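Local coordinates for putative dihydrodipicolinate synthase (Thermus thermophilus, PDB 2PCQ), which belongs to the dihydrodipicolinate synthetase family, forming a four-chain assembly of TIM-barrel subunits with a bound potassium ion in the crystal, at residues 25-30 against 248-253; 107-112 against 136-141; 197-202 against 242-247; 227-232 against 270-275. One frame throughout, in Å; residues are numbered along the deposited sequence.

Interaction 1 of 4, residues 25-30 against 248-253; sequences AQALEP and LGLPAG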
loop_
_atom_site.group_PDB
_atom_site.type_symbol
_atom_site.label_atom_id
_atom_site.label_comp_id
_atom_site.label_asym_id
_atom_site.label_seq_id
_atom_site.Cartn_x
_atom_site.Cartn_y
_atom_site.Cartn_z
ATOM N N ALA A 25 -15.620 30.000 16.519
ATOM C CA ALA A 25 -14.784 29.661 17.662
ATOM C C ALA A 25 -15.484 29.989 18.978
ATOM O O ALA A 25 -15.423 29.212 19.931
ATOM C CB ALA A 25 -13.450 30.405 17.573
ATOM N N GLN A 26 -16.155 31.137 19.022
ATOM C CA GLN A 26 -16.857 31.577 20.228
ATOM C C GLN A 26 -18.074 30.715 20.550
ATOM O O GLN A 26 -18.462 30.588 21.710
ATOM C CB GLN A 26 -17.293 33.038 20.081
ATOM C CG GLN A 26 -16.140 34.000 19.825
ATOM C CD GLN A 26 -16.602 35.435 19.604
ATOM O OE1 GLN A 26 -17.521 35.694 18.823
ATOM N NE2 GLN A 26 -15.955 36.375 20.284
ATOM N N ALA A 27 -18.670 30.120 19.523
ATOM C CA ALA A 27 -19.847 29.278 19.707
ATOM C C ALA A 27 -19.499 27.874 20.184
ATOM O O ALA A 27 -20.337 27.188 20.764
ATOM C CB ALA A 27 -20.633 29.196 18.411
ATOM N N LEU A 28 -18.265 27.446 19.948
ATOM C CA LEU A 28 -17.859 26.106 20.343
ATOM C C LEU A 28 -16.998 26.023 21.596
ATOM O O LEU A 28 -17.150 25.100 22.396
ATOM C CB LEU A 28 -17.119 25.427 19.180
ATOM C CG LEU A 28 -17.946 25.156 17.920
ATOM C CD1 LEU A 28 -17.043 24.729 16.769
ATOM C CD2 LEU A 28 -18.973 24.082 18.226
ATOM N N GLU A 29 -16.095 26.982 21.764
ATOM C CA GLU A 29 -15.175 26.984 22.898
ATOM C C GLU A 29 -15.779 26.738 24.283
ATOM O O GLU A 29 -15.183 26.032 25.100
ATOM C CB GLU A 29 -14.361 28.287 22.913
ATOM C CG GLU A 29 -13.245 28.292 23.951
ATOM C CD GLU A 29 -12.334 29.500 23.836
ATOM O OE1 GLU A 29 -12.844 30.639 23.887
ATOM O OE2 GLU A 29 -11.106 29.308 23.700
ATOM N N PRO A 30 -16.959 27.312 24.573
ATOM C CA PRO A 30 -17.569 27.099 25.894
ATOM C C PRO A 30 -17.919 25.639 26.181
ATOM O O PRO A 30 -17.950 25.206 27.336
ATOM C CB PRO A 30 -18.819 27.976 25.841
ATOM C CG PRO A 30 -18.398 29.096 24.938
ATOM C CD PRO A 30 -17.693 28.349 23.827
ATOM N N LEU A 248 -26.596 22.992 11.454
ATOM C CA LEU A 248 -26.912 23.291 12.845
ATOM C C LEU A 248 -26.946 24.796 13.097
ATOM O O LEU A 248 -27.106 25.238 14.231
ATOM C CB LEU A 248 -25.884 22.640 13.775
ATOM C CG LEU A 248 -25.839 21.110 13.760
ATOM C CD1 LEU A 248 -24.689 20.630 14.625
ATOM C CD2 LEU A 248 -27.167 20.553 14.264
ATOM N N GLY A 249 -26.781 25.580 12.039
ATOM C CA GLY A 249 -26.824 27.025 12.181
ATOM C C GLY A 249 -25.525 27.745 12.498
ATOM O O GLY A 249 -25.543 28.956 12.697
ATOM N N LEU A 250 -24.403 27.032 12.558
ATOM C CA LEU A 250 -23.127 27.689 12.846
ATOM C C LEU A 250 -22.450 28.137 11.548
ATOM O O LEU A 250 -22.584 27.486 10.512
ATOM C CB LEU A 250 -22.207 26.755 13.642
ATOM C CG LEU A 250 -22.652 26.464 15.080
ATOM C CD1 LEU A 250 -21.618 25.600 15.780
ATOM C CD2 LEU A 250 -22.826 27.768 15.835
ATOM N N PRO A 251 -21.715 29.262 11.590
ATOM C CA PRO A 251 -21.018 29.814 10.421
ATOM C C PRO A 251 -19.721 29.103 10.011
ATOM O O PRO A 251 -18.660 29.726 9.955
ATOM C CB PRO A 251 -20.772 31.263 10.838
ATOM C CG PRO A 251 -20.458 31.119 12.290
ATOM C CD PRO A 251 -21.532 30.138 12.764
ATOM N N ALA A 252 -19.813 27.813 9.703
ATOM C CA ALA A 252 -18.642 27.034 9.308
ATOM C C ALA A 252 -18.171 27.332 7.888
ATOM O O ALA A 252 -17.035 27.028 7.526
ATOM C CB ALA A 252 -18.937 25.548 9.450
ATOM N N GLY A 253 -19.039 27.925 7.077
ATOM C CA GLY A 253 -18.650 28.231 5.714
ATOM C C GLY A 253 -18.542 26.998 4.826
ATOM O O GLY A 253 -19.128 25.952 5.120
#

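Interaction 2 of 4, residues 107-112 against 136-141; sequences GLLRYY and LEAVEA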
loop_
_atom_site.group_PDB
_atom_site.type_symbol
_atom_site.label_atom_id
_atom_site.label_comp_id
_atom_site.label_asym_id
_atom_site.label_seq_id
_atom_site.Cartn_x
_atom_site.Cartn_y
_atom_site.Cartn_z
ATOM N N GLY A 107 16.637 14.344 9.216
ATOM C CA GLY A 107 16.120 15.702 9.173
ATOM C C GLY A 107 14.788 15.803 9.900
ATOM O O GLY A 107 14.348 16.896 10.259
ATOM N N LEU A 108 14.138 14.660 10.113
ATOM C CA LEU A 108 12.860 14.633 10.821
ATOM C C LEU A 108 13.073 15.107 12.252
ATOM O O LEU A 108 12.311 15.928 12.765
ATOM C CB LEU A 108 12.280 13.216 10.847
ATOM C CG LEU A 108 10.975 13.050 11.638
ATOM C CD1 LEU A 108 9.855 13.821 10.960
ATOM C CD2 LEU A 108 10.619 11.583 11.727
ATOM N N LEU A 109 14.109 14.572 12.893
ATOM C CA LEU A 109 14.428 14.944 14.266
ATOM C C LEU A 109 14.898 16.393 14.305
ATOM O O LEU A 109 14.534 17.142 15.211
ATOM C CB LEU A 109 15.520 14.022 14.828
ATOM C CG LEU A 109 15.190 12.525 14.828
ATOM C CD1 LEU A 109 16.375 11.735 15.361
ATOM C CD2 LEU A 109 13.951 12.274 15.679
ATOM N N ARG A 110 15.701 16.788 13.320
ATOM C CA ARG A 110 16.194 18.159 13.264
ATOM C C ARG A 110 15.031 19.137 13.157
ATOM O O ARG A 110 15.060 20.215 13.750
ATOM C CB ARG A 110 17.133 18.360 12.068
ATOM C CG ARG A 110 18.439 17.581 12.151
ATOM C CD ARG A 110 19.483 18.161 11.201
ATOM N NE ARG A 110 19.148 17.983 9.788
ATOM C CZ ARG A 110 19.331 16.856 9.108
ATOM N NH1 ARG A 110 19.849 15.791 9.708
ATOM N NH2 ARG A 110 19.003 16.793 7.822
ATOM N N TYR A 111 14.008 18.755 12.398
ATOM C CA TYR A 111 12.837 19.605 12.208
ATOM C C TYR A 111 12.135 19.873 13.541
ATOM O O TYR A 111 11.947 21.021 13.938
ATOM C CB TYR A 111 11.859 18.937 11.235
ATOM C CG TYR A 111 10.661 19.786 10.867
ATOM C CD1 TYR A 111 10.805 20.948 10.105
ATOM C CD2 TYR A 111 9.379 19.433 11.290
ATOM C CE1 TYR A 111 9.702 21.736 9.772
ATOM C CE2 TYR A 111 8.270 20.214 10.963
ATOM C CZ TYR A 111 8.439 21.361 10.208
ATOM O OH TYR A 111 7.346 22.128 9.891
ATOM N N TYR A 112 11.757 18.805 14.232
ATOM C CA TYR A 112 11.065 18.929 15.505
ATOM C C TYR A 112 11.903 19.567 16.611
ATOM O O TYR A 112 11.381 20.321 17.427
ATOM C CB TYR A 112 10.560 17.558 15.959
ATOM C CG TYR A 112 9.315 17.108 15.229
ATOM C CD1 TYR A 112 9.327 15.976 14.412
ATOM C CD2 TYR A 112 8.119 17.816 15.354
ATOM C CE1 TYR A 112 8.176 15.560 13.739
ATOM C CE2 TYR A 112 6.966 17.409 14.687
ATOM C CZ TYR A 112 7.000 16.282 13.885
ATOM O OH TYR A 112 5.857 15.866 13.244
ATOM N N LEU A 136 7.662 5.092 15.214
ATOM C CA LEU A 136 7.616 5.059 16.667
ATOM C C LEU A 136 9.031 5.288 17.204
ATOM O O LEU A 136 9.209 5.839 18.292
ATOM C CB LEU A 136 7.052 3.716 17.153
ATOM C CG LEU A 136 5.571 3.492 16.809
ATOM C CD1 LEU A 136 5.133 2.081 17.190
ATOM C CD2 LEU A 136 4.727 4.536 17.525
ATOM N N GLU A 137 10.037 4.878 16.434
ATOM C CA GLU A 137 11.427 5.075 16.842
ATOM C C GLU A 137 11.695 6.570 16.982
ATOM O O GLU A 137 12.366 7.002 17.915
ATOM C CB GLU A 137 12.404 4.503 15.807
ATOM C CG GLU A 137 12.465 2.983 15.707
ATOM C CD GLU A 137 11.185 2.363 15.161
ATOM O OE1 GLU A 137 10.506 3.009 14.331
ATOM O OE2 GLU A 137 10.870 1.218 15.554
ATOM N N ALA A 138 11.177 7.356 16.039
ATOM C CA ALA A 138 11.362 8.802 16.066
ATOM C C ALA A 138 10.603 9.409 17.241
ATOM O O ALA A 138 11.106 10.305 17.917
ATOM C CB ALA A 138 10.884 9.418 14.756
ATOM N N VAL A 139 9.390 8.923 17.483
ATOM C CA VAL A 139 8.595 9.432 18.597
ATOM C C VAL A 139 9.331 9.194 19.914
ATOM O O VAL A 139 9.363 10.065 20.780
ATOM C CB VAL A 139 7.206 8.744 18.670
ATOM C CG1 VAL A 139 6.435 9.256 19.886
ATOM C CG2 VAL A 139 6.412 9.021 17.391
ATOM N N GLU A 140 9.929 8.015 20.062
ATOM C CA GLU A 140 10.655 7.689 21.281
ATOM C C GLU A 140 11.918 8.540 21.444
ATOM O O GLU A 140 12.301 8.891 22.558
ATOM C CB GLU A 140 11.009 6.198 21.310
ATOM C CG GLU A 140 11.826 5.793 22.536
ATOM C CD GLU A 140 11.765 4.307 22.826
ATOM O OE1 GLU A 140 11.583 3.518 21.879
ATOM O OE2 GLU A 140 11.911 3.927 24.007
ATOM N N ALA A 141 12.554 8.885 20.331
ATOM C CA ALA A 141 13.755 9.707 20.381
ATOM C C ALA A 141 13.407 11.144 20.758
ATOM O O ALA A 141 14.179 11.818 21.432
ATOM C CB ALA A 141 14.468 9.682 19.031
#

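Interaction 3 of 4, residues 197-202 against 242-247; sequences ANLAPR and KQALRH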
loop_
_atom_site.group_PDB
_atom_site.type_symbol
_atom_site.label_atom_id
_atom_site.label_comp_id
_atom_site.label_asym_id
_atom_site.label_seq_id
_atom_site.Cartn_x
_atom_site.Cartn_y
_atom_site.Cartn_z
ATOM N N ALA A 197 -16.212 16.276 17.781
ATOM C CA ALA A 197 -16.447 17.086 18.970
ATOM C C ALA A 197 -16.951 18.474 18.579
ATOM O O ALA A 197 -17.334 19.265 19.442
ATOM C CB ALA A 197 -15.176 17.199 19.804
ATOM N N ASN A 198 -16.930 18.777 17.281
ATOM C CA ASN A 198 -17.446 20.055 16.793
ATOM C C ASN A 198 -18.974 19.953 16.818
ATOM O O ASN A 198 -19.676 20.963 16.875
ATOM C CB ASN A 198 -17.046 20.316 15.333
ATOM C CG ASN A 198 -15.604 20.750 15.173
ATOM O OD1 ASN A 198 -14.757 19.977 14.724
ATOM N ND2 ASN A 198 -15.320 21.993 15.526
ATOM N N LEU A 199 -19.476 18.723 16.759
ATOM C CA LEU A 199 -20.915 18.479 16.721
ATOM C C LEU A 199 -21.527 18.005 18.032
ATOM O O LEU A 199 -22.597 18.476 18.424
ATOM C CB LEU A 199 -21.228 17.463 15.617
ATOM C CG LEU A 199 -20.657 17.771 14.224
ATOM C CD1 LEU A 199 -20.980 16.626 13.275
ATOM C CD2 LEU A 199 -21.229 19.078 13.699
ATOM N N ALA A 200 -20.866 17.067 18.702
ATOM C CA ALA A 200 -21.374 16.544 19.968
ATOM C C ALA A 200 -20.293 16.584 21.044
ATOM O O ALA A 200 -19.953 15.558 21.631
ATOM C CB ALA A 200 -21.872 15.112 19.775
ATOM N N PRO A 201 -19.745 17.777 21.325
ATOM C CA PRO A 201 -18.695 17.924 22.341
ATOM C C PRO A 201 -19.041 17.373 23.724
ATOM O O PRO A 201 -18.187 16.791 24.395
ATOM C CB PRO A 201 -18.429 19.430 22.356
ATOM C CG PRO A 201 -19.745 20.021 21.900
ATOM C CD PRO A 201 -20.143 19.089 20.784
ATOM N N ARG A 202 -20.287 17.552 24.153
ATOM C CA ARG A 202 -20.701 17.056 25.462
ATOM C C ARG A 202 -20.753 15.530 25.510
ATOM O O ARG A 202 -20.508 14.933 26.553
ATOM C CB ARG A 202 -22.065 17.651 25.860
ATOM C CG ARG A 202 -21.995 19.133 26.259
ATOM C CD ARG A 202 -23.364 19.727 26.625
ATOM N NE ARG A 202 -24.300 19.653 25.507
ATOM C CZ ARG A 202 -25.200 18.689 25.342
ATOM N NH1 ARG A 202 -25.304 17.710 26.232
ATOM N NH2 ARG A 202 -25.979 18.690 24.269
ATOM N N LYS A 242 -18.306 20.673 7.598
ATOM C CA LYS A 242 -18.819 22.019 7.401
ATOM C C LYS A 242 -20.310 22.035 7.088
ATOM O O LYS A 242 -21.042 22.887 7.590
ATOM C CB LYS A 242 -18.031 22.733 6.300
ATOM C CG LYS A 242 -16.651 23.197 6.757
ATOM C CD LYS A 242 -15.984 24.092 5.720
ATOM C CE LYS A 242 -14.774 24.791 6.311
ATOM N NZ LYS A 242 -14.137 25.721 5.339
ATOM N N GLN A 243 -20.764 21.094 6.268
ATOM C CA GLN A 243 -22.178 21.038 5.927
ATOM C C GLN A 243 -23.011 20.760 7.179
ATOM O O GLN A 243 -24.107 21.298 7.336
ATOM C CB GLN A 243 -22.435 19.964 4.868
ATOM C CG GLN A 243 -23.912 19.794 4.519
ATOM C CD GLN A 243 -24.128 18.954 3.278
ATOM O OE1 GLN A 243 -23.357 18.037 2.992
ATOM N NE2 GLN A 243 -25.191 19.254 2.539
ATOM N N ALA A 244 -22.480 19.932 8.073
ATOM C CA ALA A 244 -23.174 19.596 9.314
ATOM C C ALA A 244 -23.260 20.828 10.210
ATOM O O ALA A 244 -24.309 21.119 10.788
ATOM C CB ALA A 244 -22.439 18.477 10.041
ATOM N N LEU A 245 -22.155 21.553 10.332
ATOM C CA LEU A 245 -22.153 22.747 11.157
ATOM C C LEU A 245 -23.107 23.793 10.587
ATOM O O LEU A 245 -23.835 24.433 11.340
ATOM C CB LEU A 245 -20.736 23.313 11.279
ATOM C CG LEU A 245 -19.822 22.495 12.197
ATOM C CD1 LEU A 245 -18.375 22.919 12.009
ATOM C CD2 LEU A 245 -20.256 22.684 13.645
ATOM N N ARG A 246 -23.111 23.965 9.265
ATOM C CA ARG A 246 -24.017 24.935 8.649
ATOM C C ARG A 246 -25.455 24.511 8.931
ATOM O O ARG A 246 -26.309 25.338 9.242
ATOM C CB ARG A 246 -23.804 25.030 7.131
ATOM C CG ARG A 246 -22.451 25.611 6.700
ATOM C CD ARG A 246 -22.495 26.123 5.257
ATOM N NE ARG A 246 -22.915 25.096 4.306
ATOM C CZ ARG A 246 -22.138 24.107 3.871
ATOM N NH1 ARG A 246 -20.883 24.005 4.297
ATOM N NH2 ARG A 246 -22.617 23.217 3.013
ATOM N N HIS A 247 -25.714 23.211 8.837
ATOM C CA HIS A 247 -27.049 22.681 9.086
ATOM C C HIS A 247 -27.525 22.999 10.502
ATOM O O HIS A 247 -28.710 23.249 10.723
ATOM C CB HIS A 247 -27.062 21.169 8.856
ATOM C CG HIS A 247 -28.372 20.522 9.174
ATOM N ND1 HIS A 247 -28.649 19.960 10.401
ATOM C CD2 HIS A 247 -29.489 20.359 8.426
ATOM C CE1 HIS A 247 -29.878 19.477 10.397
ATOM N NE2 HIS A 247 -30.410 19.705 9.208
#

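Interaction 4 of 4, residues 227-232 against 270-275; sequences FPLGDL and LPVLEG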
loop_
_atom_site.group_PDB
_atom_site.type_symbol
_atom_site.label_atom_id
_atom_site.label_comp_id
_atom_site.label_asym_id
_atom_site.label_seq_id
_atom_site.Cartn_x
_atom_site.Cartn_y
_atom_site.Cartn_z
ATOM N N PHE A 227 -20.484 5.800 17.579
ATOM C CA PHE A 227 -19.747 5.195 16.473
ATOM C C PHE A 227 -20.193 5.653 15.074
ATOM O O PHE A 227 -19.365 6.058 14.263
ATOM C CB PHE A 227 -19.824 3.667 16.543
ATOM C CG PHE A 227 -19.145 2.981 15.388
ATOM C CD1 PHE A 227 -17.763 2.798 15.385
ATOM C CD2 PHE A 227 -19.877 2.583 14.271
ATOM C CE1 PHE A 227 -17.118 2.231 14.282
ATOM C CE2 PHE A 227 -19.244 2.015 13.161
ATOM C CZ PHE A 227 -17.862 1.840 13.166
ATOM N N PRO A 228 -21.504 5.582 14.772
ATOM C CA PRO A 228 -21.988 6.001 13.449
ATOM C C PRO A 228 -21.621 7.439 13.094
ATOM O O PRO A 228 -21.246 7.727 11.957
ATOM C CB PRO A 228 -23.498 5.791 13.553
ATOM C CG PRO A 228 -23.604 4.628 14.491
ATOM C CD PRO A 228 -22.605 5.008 15.565
ATOM N N LEU A 229 -21.732 8.336 14.072
ATOM C CA LEU A 229 -21.403 9.743 13.870
ATOM C C LEU A 229 -19.924 9.895 13.516
ATOM O O LEU A 229 -19.574 10.554 12.539
ATOM C CB LEU A 229 -21.699 10.554 15.140
ATOM C CG LEU A 229 -21.332 12.044 15.083
ATOM C CD1 LEU A 229 -22.416 12.797 14.326
ATOM C CD2 LEU A 229 -21.178 12.614 16.492
ATOM N N GLY A 230 -19.059 9.283 14.318
ATOM C CA GLY A 230 -17.632 9.379 14.073
ATOM C C GLY A 230 -17.173 8.673 12.811
ATOM O O GLY A 230 -16.284 9.161 12.114
ATOM N N ASP A 231 -17.784 7.528 12.519
ATOM C CA ASP A 231 -17.445 6.732 11.340
ATOM C C ASP A 231 -17.804 7.453 10.049
ATOM O O ASP A 231 -16.987 7.540 9.135
ATOM C CB ASP A 231 -18.173 5.386 11.386
ATOM C CG ASP A 231 -17.931 4.543 10.139
ATOM O OD1 ASP A 231 -16.786 4.088 9.932
ATOM O OD2 ASP A 231 -18.887 4.340 9.360
ATOM N N LEU A 232 -19.030 7.962 9.971
ATOM C CA LEU A 232 -19.471 8.672 8.775
ATOM C C LEU A 232 -18.726 9.983 8.578
ATOM O O LEU A 232 -18.370 10.334 7.458
ATOM C CB LEU A 232 -20.976 8.944 8.832
ATOM C CG LEU A 232 -21.861 7.736 8.526
ATOM C CD1 LEU A 232 -23.314 8.092 8.771
ATOM C CD2 LEU A 232 -21.644 7.295 7.076
ATOM N N LEU A 270 -27.407 12.995 7.741
ATOM C CA LEU A 270 -28.521 13.773 8.285
ATOM C C LEU A 270 -29.287 13.069 9.407
ATOM O O LEU A 270 -29.368 13.586 10.519
ATOM C CB LEU A 270 -29.481 14.180 7.156
ATOM C CG LEU A 270 -30.736 14.986 7.524
ATOM C CD1 LEU A 270 -30.350 16.279 8.232
ATOM C CD2 LEU A 270 -31.530 15.288 6.257
ATOM N N PRO A 271 -29.848 11.879 9.138
ATOM C CA PRO A 271 -30.589 11.182 10.194
ATOM C C PRO A 271 -29.744 10.827 11.417
ATOM O O PRO A 271 -30.252 10.788 12.538
ATOM C CB PRO A 271 -31.142 9.948 9.478
ATOM C CG PRO A 271 -30.143 9.704 8.392
ATOM C CD PRO A 271 -29.862 11.098 7.888
ATOM N N VAL A 272 -28.459 10.562 11.202
ATOM C CA VAL A 272 -27.577 10.232 12.313
ATOM C C VAL A 272 -27.427 11.459 13.209
ATOM O O VAL A 272 -27.557 11.367 14.429
ATOM C CB VAL A 272 -26.179 9.782 11.817
ATOM C CG1 VAL A 272 -25.226 9.646 12.997
ATOM C CG2 VAL A 272 -26.291 8.445 11.092
ATOM N N LEU A 273 -27.164 12.608 12.594
ATOM C CA LEU A 273 -27.001 13.852 13.335
ATOM C C LEU A 273 -28.300 14.251 14.035
ATOM O O LEU A 273 -28.297 14.580 15.222
ATOM C CB LEU A 273 -26.563 14.973 12.390
ATOM C CG LEU A 273 -26.340 16.352 13.015
ATOM C CD1 LEU A 273 -25.312 16.246 14.133
ATOM C CD2 LEU A 273 -25.868 17.330 11.944
ATOM N N GLU A 274 -29.406 14.228 13.294
ATOM C CA GLU A 274 -30.704 14.583 13.859
ATOM C C GLU A 274 -31.082 13.665 15.016
ATOM O O GLU A 274 -31.691 14.103 15.989
ATOM C CB GLU A 274 -31.793 14.530 12.783
ATOM C CG GLU A 274 -31.823 15.746 11.873
ATOM C CD GLU A 274 -31.962 17.044 12.652
ATOM O OE1 GLU A 274 -32.845 17.124 13.534
ATOM O OE2 GLU A 274 -31.192 17.989 12.384
ATOM N N GLY A 275 -30.720 12.391 14.902
ATOM C CA GLY A 275 -31.024 11.438 15.954
ATOM C C GLY A 275 -30.326 11.806 17.250
ATOM O O GLY A 275 -30.936 11.803 18.321
#

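Interaction 1 of 4, residues 25-30 against 248-253
Leu250 spreads its isopropyl fork over helix 18-28, one prong overlapping Ala27 and the other Leu28. The setting is the outside of a (βα)8, or TIM, barrel, where the chain leaving helix 216-247 runs back past the first barrel helix. CD2 of Leu250 rests on CB of Ala27 at 3.7 Å, while CD1 of Leu250 meets CD2 of Leu28 at 3.9 Å. The two leucines slant past each other, each meeting its partner with a single branch. In both, CG stands beside the backbone N and anti to the carbonyl carbon (chi1 -69° for Leu250), and this lets the fork of Leu250 reach helix 18-28. Leu24 and Leu245 also pack against Leu250, which thus joins the first barrel helix to the C-terminal end of helix 216-247. A Schellman motif prepares this path: Gly249 takes a positive phi of 89°, a value that favours glycine, and the chain turns off just before Leu250. No hydrogen bond spans the two segments, so the union is purely apolar. Beyond it the chain folds into an inverse gamma turn centred on Pro251, with a weak bond of 2.9 Å from Ala252 N to Leu250 O.

Interaction 2 of 4, residues 107-112 against 136-141
Tyr111 N bonds to Gly107 O at 2.9 Å within the helix that carries Leu108 and Leu109, and Glu140 N bonds to Leu136 O at 2.9 Å within the one that carries their partners, Ala138 and Ala141. No hydrogen bond passes between the two. CD2 of Leu108 presses on CB of Ala138 at 3.7 Å, sent there by a CG anti to the backbone N (chi1 177°). Leu109 turns the other way, with CG beside its N, and its CD2 reaches between two alanines one helical turn apart, 4.3 Å from CB of Ala138 and equally far from CB of Ala141. Helices 107-118 and 136-142 are outer helices of the TIM barrel, following strands 91-94 and 121-125, with the short helix 127-130 between them in the chain. These segments run the same general way, their axes 39° apart and 10.7 Å at closest approach. Leu108 is backed by Pro96 and Leu134. On another side of helix 107-118, Arg110 NH2 bonds to Pro258 O of a second subunit. Ala141's side chain is about 11 Å from the potassium ion, which lies at Ala143 and Val148. The contact therefore depends on apolar fit, small alanines receiving larger leucines, rather than on directed bonds.

Interaction 3 of 4, residues 197-202 against 242-247
The guanidinium of Arg246 and the ring of His247 flank the helix face on which Leu199 meets Ala244 and Leu245, without entering that contact. Arg246 folds its flat group back over its own helix, with CA of Gln243 3.3 Å from one face and displaced toward the rim; NH1 bonds to Gly253 O and NH2 to Ala261 O, which would fix the plane. The ring of His247, next along, stands edge-to-face with Trp266. At the contact itself, Leu199 brings both prongs to the helix: CD2 touches CB of Ala244 at 3.9 Å and CD1 lies 4.0 Å from the same methyl. CD2 of Leu199 also meets CD2 of Leu245 at 3.7 Å. Leu245 holds CG beside its backbone N, anti to the carbonyl carbon (chi1 -74°), which carries its CD2 toward segment 197-202, where it also lies 3.7 Å from the backbone O of Asn198. All four residues are buried. Phe269 adds a further wall beside Leu199, whose backbone is hydrogen-bonded to Leu283 at the C terminus, while Asn198 packs on strand 2-6. Residues 197-200 belong to the connection from strand 191-193 to helix 201-212, with Ala200 at the N-cap. Such packing is in keeping with the two-part architecture of this family, in which C-terminal helices lie against one flank of a closed TIM barrel.

Interaction 4 of 4, residues 227-232 against 270-275
Val272 makes the tight part of this contact, pushing both its methyls into helix 216-247, whereas Pro228 borders its looser, partly exposed side. CG2 of Val272 meets CD1 of Leu232 at 3.8 Å, one branch end against another. CG1 of Val272 comes down on the backbone instead of a side-chain end, 3.9 Å from the N of Leu229. A chi1 of 172° at Val272 underlies this division of labour, placing CG1 anti to the backbone N and CG2 anti to the carbonyl carbon: CG1 faces the backbone at Leu229 while CG2 reaches Leu232, about one turn further along. At the partly exposed edge the fit relaxes, CG1 of Val272 standing 4.3 Å from CB of Pro228. That proline goes with a kink, since neither its own N nor that of Leu229 bonds to the preceding turn; helix 266-278 has a like break at Pro271, itself exposed. The short segments run in roughly opposing directions, at 138°, with axes 9.7 Å apart at closest approach. Phe269 packs against both Leu229 and Leu232 and thickens the buried side, and Phe227 turns elsewhere, to Ala166 of a third subunit. With no hydrogen bond between the segments, the pairing of these two C-terminal helices is set here by shape and by the burial of hydrocarbon around one valine.

How the interactions relate
Setting out from the N terminus, the chain lays down 25-30 on the first barrel helix and waits more than two hundred residues for 248-253 to close interaction 1. Within that span interaction 2 opens and shuts on its own, joining neighbouring outer helices, and later interaction 3 brings 242-247 back to residues 197-202, after the last strand. Interaction 4 starts inside interaction 3 but finishes at 270-275, crossing both interactions 1 and 3. Those three touch one another and tie the C-terminal helices to the barrel's first and last elements. Interaction 2 lies on the opposite side of the chain's centre, about 36 Å from interaction 1 between their centres.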